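Local coordinates for protein putative ABC type-2 transporter (Thermotoga maritima MSB8, PDB 3CNI) that belongs to the ABC-2 integral membrane protein family and probably takes part in ABC-type transport, this chain being one calcium-binding domain of the longer protein, at residues A[33-38]-A[99-104]; A[93-98]-A[143-148]. All coordinates share one frame; numbering follows the deposited sequence.

Contact 1. Residues A[33-38]-A[99-104]; sequences NMVDIV and SSLIES. With CA (calcium ion), chain B.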
loop_
_atom_site.group_PDB
_atom_site.type_symbol
_atom_site.label_atom_id
_atom_site.label_comp_id
_atom_site.label_asym_id
_atom_site.label_seq_id
_atom_site.Cartn_x
_atom_site.Cartn_y
_atom_site.Cartn_z
ATOM N N ASN A 33 -6.160 15.897 -4.077
ATOM C CA ASN A 33 -5.066 16.516 -4.843
ATOM C C ASN A 33 -4.401 15.431 -5.613
ATOM O O ASN A 33 -3.579 15.697 -6.456
ATOM C CB ASN A 33 -4.008 17.198 -3.961
ATOM C CG ASN A 33 -4.463 18.592 -3.442
ATOM O OD1 ASN A 33 -4.183 18.944 -2.297
ATOM N ND2 ASN A 33 -5.165 19.371 -4.278
HETATM N N MSE A 34 -4.760 14.191 -5.309
HETATM C CA MSE A 34 -4.104 13.062 -5.948
HETATM C C MSE A 34 -5.003 12.241 -6.857
HETATM O O MSE A 34 -4.557 11.261 -7.421
HETATM C CB MSE A 34 -3.565 12.111 -4.904
HETATM C CG MSE A 34 -2.440 12.628 -4.011
HETATM SE SE MSE A 34 -1.920 11.196 -2.711
HETATM C CE MSE A 34 -3.462 10.922 -1.503
ATOM N N VAL A 35 -6.266 12.624 -6.941
ATOM C CA VAL A 35 -7.262 11.918 -7.731
ATOM C C VAL A 35 -8.006 12.879 -8.637
ATOM O O VAL A 35 -7.751 14.049 -8.613
ATOM C CB VAL A 35 -8.287 11.167 -6.851
ATOM C CG1 VAL A 35 -7.593 10.168 -5.970
ATOM C CG2 VAL A 35 -9.196 12.146 -5.998
ATOM N N ASP A 36 -8.930 12.350 -9.433
ATOM C CA ASP A 36 -9.865 13.184 -10.180
ATOM C C ASP A 36 -11.241 13.193 -9.521
ATOM O O ASP A 36 -12.082 12.340 -9.807
ATOM C CB ASP A 36 -9.977 12.699 -11.627
ATOM C CG ASP A 36 -10.939 13.535 -12.448
ATOM O OD1 ASP A 36 -11.506 14.503 -11.899
ATOM O OD2 ASP A 36 -11.126 13.225 -13.643
ATOM N N ILE A 37 -11.464 14.162 -8.641
ATOM C CA ILE A 37 -12.688 14.213 -7.850
ATOM C C ILE A 37 -13.923 14.119 -8.739
ATOM O O ILE A 37 -14.145 14.970 -9.601
ATOM C CB ILE A 37 -12.767 15.502 -7.012
ATOM C CG1 ILE A 37 -11.543 15.622 -6.102
ATOM C CG2 ILE A 37 -14.049 15.529 -6.195
ATOM C CD1 ILE A 37 -11.541 16.868 -5.242
ATOM N N VAL A 38 -14.785 13.188 -8.419
ATOM C CA VAL A 38 -15.995 12.996 -9.144
ATOM C C VAL A 38 -17.200 13.397 -8.310
ATOM O O VAL A 38 -18.172 13.878 -8.824
ATOM C CB VAL A 38 -16.091 11.537 -9.566
ATOM C CG1 VAL A 38 -17.471 11.072 -9.576
ATOM C CG2 VAL A 38 -15.455 11.326 -10.873
ATOM N N SER A 99 -4.582 2.122 -3.884
ATOM C CA SER A 99 -3.944 1.598 -2.688
ATOM C C SER A 99 -2.691 2.385 -2.362
ATOM O O SER A 99 -2.373 2.669 -1.244
ATOM C CB SER A 99 -3.504 0.161 -2.880
ATOM O OG SER A 99 -4.616 -0.622 -3.023
ATOM N N SER A 100 -1.939 2.609 -3.395
ATOM C CA SER A 100 -0.752 3.445 -3.371
ATOM C C SER A 100 -1.070 4.836 -2.841
ATOM O O SER A 100 -0.318 5.445 -2.077
ATOM C CB SER A 100 -0.235 3.524 -4.785
ATOM O OG SER A 100 0.927 4.241 -4.815
ATOM N N LEU A 101 -2.232 5.336 -3.222
ATOM C CA LEU A 101 -2.659 6.682 -2.769
ATOM C C LEU A 101 -3.019 6.697 -1.282
ATOM O O LEU A 101 -2.758 7.658 -0.602
ATOM C CB LEU A 101 -3.829 7.233 -3.626
ATOM C CG LEU A 101 -3.531 7.360 -5.130
ATOM C CD1 LEU A 101 -4.762 7.853 -5.882
ATOM C CD2 LEU A 101 -2.332 8.248 -5.395
ATOM N N ILE A 102 -3.608 5.626 -0.774
ATOM C CA ILE A 102 -3.935 5.532 0.634
ATOM C C ILE A 102 -2.623 5.523 1.473
ATOM O O ILE A 102 -2.540 6.088 2.581
ATOM C CB ILE A 102 -4.791 4.255 0.934
ATOM C CG1 ILE A 102 -6.169 4.346 0.255
ATOM C CG2 ILE A 102 -4.932 4.047 2.412
ATOM C CD1 ILE A 102 -6.644 5.743 0.120
ATOM N N GLU A 103 -1.598 4.862 0.948
ATOM C CA GLU A 103 -0.278 4.813 1.659
ATOM C C GLU A 103 0.213 6.208 1.736
ATOM O O GLU A 103 0.685 6.701 2.763
ATOM C CB GLU A 103 0.740 3.938 0.935
ATOM C CG GLU A 103 0.439 2.484 1.004
ATOM C CD GLU A 103 0.484 1.941 2.420
ATOM O OE1 GLU A 103 1.014 2.629 3.328
ATOM O OE2 GLU A 103 -0.019 0.829 2.635
ATOM N N SER A 104 0.057 6.900 0.642
ATOM C CA SER A 104 0.650 8.260 0.576
ATOM C C SER A 104 -0.060 9.236 1.527
ATOM O O SER A 104 0.514 10.161 2.083
ATOM C CB SER A 104 0.630 8.721 -0.899
ATOM O OG SER A 104 0.847 10.094 -0.928
HETATM CA CA CA B . -4.846 -2.999 -2.109
HETATM O O HOH W 1 -4.740 -1.493 -0.297
HETATM O O HOH W 2 -7.343 -3.098 -2.362
HETATM O O HOH W 3 -2.740 -3.816 -1.365
HETATM O O HOH W 4 -3.425 -2.939 -3.955
#

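Contact 2. Residues A[93-98]-A[143-148]; sequences VSTGTI and HSPEAI. With CA (calcium ion), chain B.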
loop_
_atom_site.group_PDB
_atom_site.type_symbol
_atom_site.label_atom_id
_atom_site.label_comp_id
_atom_site.label_asym_id
_atom_site.label_seq_id
_atom_site.Cartn_x
_atom_site.Cartn_y
_atom_site.Cartn_z
ATOM N N VAL A 93 -5.256 -1.891 -12.316
ATOM C CA VAL A 93 -4.497 -0.634 -12.281
ATOM C C VAL A 93 -5.099 0.357 -11.306
ATOM O O VAL A 93 -4.372 1.012 -10.537
ATOM C CB VAL A 93 -4.358 -0.021 -13.673
ATOM C CG1 VAL A 93 -3.922 1.465 -13.605
ATOM C CG2 VAL A 93 -3.373 -0.895 -14.498
ATOM N N SER A 94 -6.428 0.441 -11.296
ATOM C CA SER A 94 -7.136 1.267 -10.272
ATOM C C SER A 94 -6.920 0.794 -8.871
ATOM O O SER A 94 -6.728 1.589 -7.939
ATOM C CB SER A 94 -8.657 1.291 -10.482
ATOM O OG SER A 94 -9.013 1.974 -11.675
ATOM N N THR A 95 -7.039 -0.505 -8.686
ATOM C CA THR A 95 -6.826 -1.085 -7.362
ATOM C C THR A 95 -5.468 -0.775 -6.782
ATOM O O THR A 95 -5.354 -0.259 -5.689
ATOM C CB THR A 95 -7.002 -2.595 -7.391
ATOM O OG1 THR A 95 -8.353 -2.876 -7.757
ATOM C CG2 THR A 95 -6.862 -3.155 -6.027
ATOM N N GLY A 96 -4.430 -1.105 -7.531
ATOM C CA GLY A 96 -3.055 -0.810 -7.148
ATOM C C GLY A 96 -2.779 0.668 -6.984
ATOM O O GLY A 96 -2.098 1.088 -6.066
ATOM N N THR A 97 -3.287 1.470 -7.895
ATOM C CA THR A 97 -3.057 2.940 -7.843
ATOM C C THR A 97 -3.692 3.594 -6.655
ATOM O O THR A 97 -3.075 4.391 -6.021
ATOM C CB THR A 97 -3.539 3.674 -9.132
ATOM O OG1 THR A 97 -2.917 3.068 -10.239
ATOM C CG2 THR A 97 -3.098 5.069 -9.154
ATOM N N ILE A 98 -4.930 3.256 -6.359
ATOM C CA ILE A 98 -5.664 3.845 -5.203
ATOM C C ILE A 98 -5.047 3.353 -3.883
ATOM O O ILE A 98 -4.917 4.095 -2.899
ATOM C CB ILE A 98 -7.215 3.616 -5.342
ATOM C CG1 ILE A 98 -7.717 4.541 -6.458
ATOM C CG2 ILE A 98 -7.988 3.839 -4.089
ATOM C CD1 ILE A 98 -8.977 4.048 -7.162
ATOM N N HIS A 143 -14.910 -7.013 2.042
ATOM C CA HIS A 143 -13.906 -7.631 1.246
ATOM C C HIS A 143 -13.349 -6.674 0.287
ATOM O O HIS A 143 -14.066 -5.899 -0.334
ATOM C CB HIS A 143 -14.477 -8.824 0.472
ATOM C CG HIS A 143 -14.914 -9.956 1.340
ATOM N ND1 HIS A 143 -15.971 -9.857 2.214
ATOM C CD2 HIS A 143 -14.467 -11.226 1.432
ATOM C CE1 HIS A 143 -16.125 -11.005 2.849
ATOM N NE2 HIS A 143 -15.250 -11.864 2.360
ATOM N N SER A 144 -12.042 -6.789 0.144
ATOM C CA SER A 144 -11.248 -6.140 -0.905
ATOM C C SER A 144 -11.361 -6.845 -2.258
ATOM O O SER A 144 -11.781 -8.044 -2.335
ATOM C CB SER A 144 -9.754 -6.152 -0.481
ATOM O OG SER A 144 -9.155 -7.432 -0.634
ATOM N N PRO A 145 -10.981 -6.140 -3.344
ATOM C CA PRO A 145 -11.013 -6.785 -4.647
ATOM C C PRO A 145 -10.061 -7.940 -4.775
ATOM O O PRO A 145 -10.356 -8.908 -5.448
ATOM C CB PRO A 145 -10.620 -5.660 -5.612
ATOM C CG PRO A 145 -10.970 -4.380 -4.903
ATOM C CD PRO A 145 -10.720 -4.684 -3.447
ATOM N N GLU A 146 -8.909 -7.821 -4.124
ATOM C CA GLU A 146 -7.932 -8.925 -4.086
ATOM C C GLU A 146 -8.603 -10.170 -3.537
ATOM O O GLU A 146 -8.472 -11.289 -4.071
ATOM C CB GLU A 146 -6.784 -8.609 -3.173
ATOM C CG GLU A 146 -5.830 -7.452 -3.614
ATOM C CD GLU A 146 -6.193 -5.990 -3.160
ATOM O OE1 GLU A 146 -7.375 -5.552 -2.957
ATOM O OE2 GLU A 146 -5.222 -5.245 -3.095
ATOM N N ALA A 147 -9.269 -9.981 -2.404
ATOM C CA ALA A 147 -9.940 -11.107 -1.682
ATOM C C ALA A 147 -10.992 -11.706 -2.571
ATOM O O ALA A 147 -11.084 -12.894 -2.714
ATOM C CB ALA A 147 -10.583 -10.644 -0.361
ATOM N N ILE A 148 -11.798 -10.862 -3.178
ATOM C CA ILE A 148 -12.882 -11.373 -4.016
ATOM C C ILE A 148 -12.306 -12.102 -5.217
ATOM O O ILE A 148 -12.779 -13.135 -5.628
ATOM C CB ILE A 148 -13.875 -10.303 -4.470
ATOM C CG1 ILE A 148 -14.610 -9.805 -3.245
ATOM C CG2 ILE A 148 -14.904 -10.946 -5.412
ATOM C CD1 ILE A 148 -15.389 -10.923 -2.547
HETATM CA CA CA B . -4.846 -2.999 -2.109
HETATM O O HOH W 2 -7.343 -3.098 -2.362
HETATM O O HOH W 1 -4.740 -1.493 -0.297
HETATM O O HOH W 3 -2.740 -3.816 -1.365
HETATM O O HOH W 4 -3.425 -2.939 -3.955
#

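Contact 1. Residues A[33-38]-A[99-104]
Met34, present as selenomethionine, reaches across to the flank of helix 89-107 and carries most of the contact with Leu101 and Ser104. Its first two torsions (chi1 -66°, chi2 179°) carry SE out to Ser104, and the bend at chi3 (-66°) turns only CE, bringing it against the helix backbone. The methyl CE lies 3.5 Å from Leu101 O, while SE sits 3.5 Å from Ser104 OG, a plain van der Waals touch. The two methyls of Leu101 divide the work: Leu101 CD2 lies 4.0 Å from Met34 SE, and Leu101 CD1 meets Val35 CG1 at 3.7 Å, the side chains of Val35 and Leu101 crossing at a slant. Leu101 was modelled in two conformers, and its distances hold for one of them.

The Met34, Val35 and Leu101 side chains are the close-packed part, although each keeps some surface exposed. Beyond them the contact opens quickly: Asn33 is exposed, and the chain from Asp36 onward runs off to pair with strand 12-17. On the helix, Ser100 instead meets Ser100 of the second subunit, and Ser99 OG binds the calcium at 2.6 Å. Residues 33-35 are the turn between helix 22-32 and strand 36-41, so the packing joins the helix-to-strand corner of a beta-alpha-beta unit to a helix of the mixed alpha/beta fold.

Contact 2. Residues A[93-98]-A[143-148]
Glu146 leaves its helix with CG beside the backbone N (chi1 -67°) and bends at chi2 (89°), which brings its carboxylate up to Thr95 and to the calcium; Thr95, with chi1 -63°, puts OG1 beside its own backbone N and sends the methyl CG2 toward that carboxylate. The two helices are thus joined beside a calcium site, at the N-capped start of helix 145-152. Thr95 CG2 lies over one face of the carboxylate, offset toward its oxygens and almost equally far from all three atoms: 3.9 Å from Glu146 OE1 and 4.0 Å from Glu146 OE2. The hydroxyl of Thr95 is engaged within its own helix, bonded to Glu91 O, and only brushes the Pro145 ring, with OG1 4.2 Å from Pro145 CG. Pro145 occupies the first turn, where it has no backbone N-H to offer, and its buried ring also packs on strands 76-84 and 127-135. Just before it, Ser144 is the N-cap: its OG accepts from Ala147 N at 3.1 Å, a fairly straight bond.

Direct touching is slight, and the metal supplies the stronger tie. Ser99, one turn after Thr95 on helix 89-107, is the other protein ligand, and its hydroxyl is also hydrogen-bonded to Thr95 O, so Thr95 lends support from the second shell. The second subunit closes in here too, with its Phe124 on Thr95 and its Asp125 on Glu146. Four waters complete six ligands. The glutamate binds through one oxygen: OE2 stands 2.5 Å from the calcium, whereas OE1 accepts a hydrogen bond from metal-bound water 2, with 2.5 Å between OE1 and the water oxygen.

Overall arrangement
Contacts 1 and 2 use consecutive turns of one helix, 89-107, and their centres lie about 14 Å apart. Along the chain the segments alternate: 33-38 comes first, then 93-98, then 99-104 and finally 143-148. Contact 1 ties the helix to the corner leading into strand 36-41, an outermost strand of the mixed sheet, whereas contact 2 ties it to helix 145-152, which follows the outermost strand at the other side, 138-140. The helix therefore links early and late parts of this domain. The calcium belongs to both, with one protein ligand in 99-104 and one in 143-148, and both contacts border the second subunit.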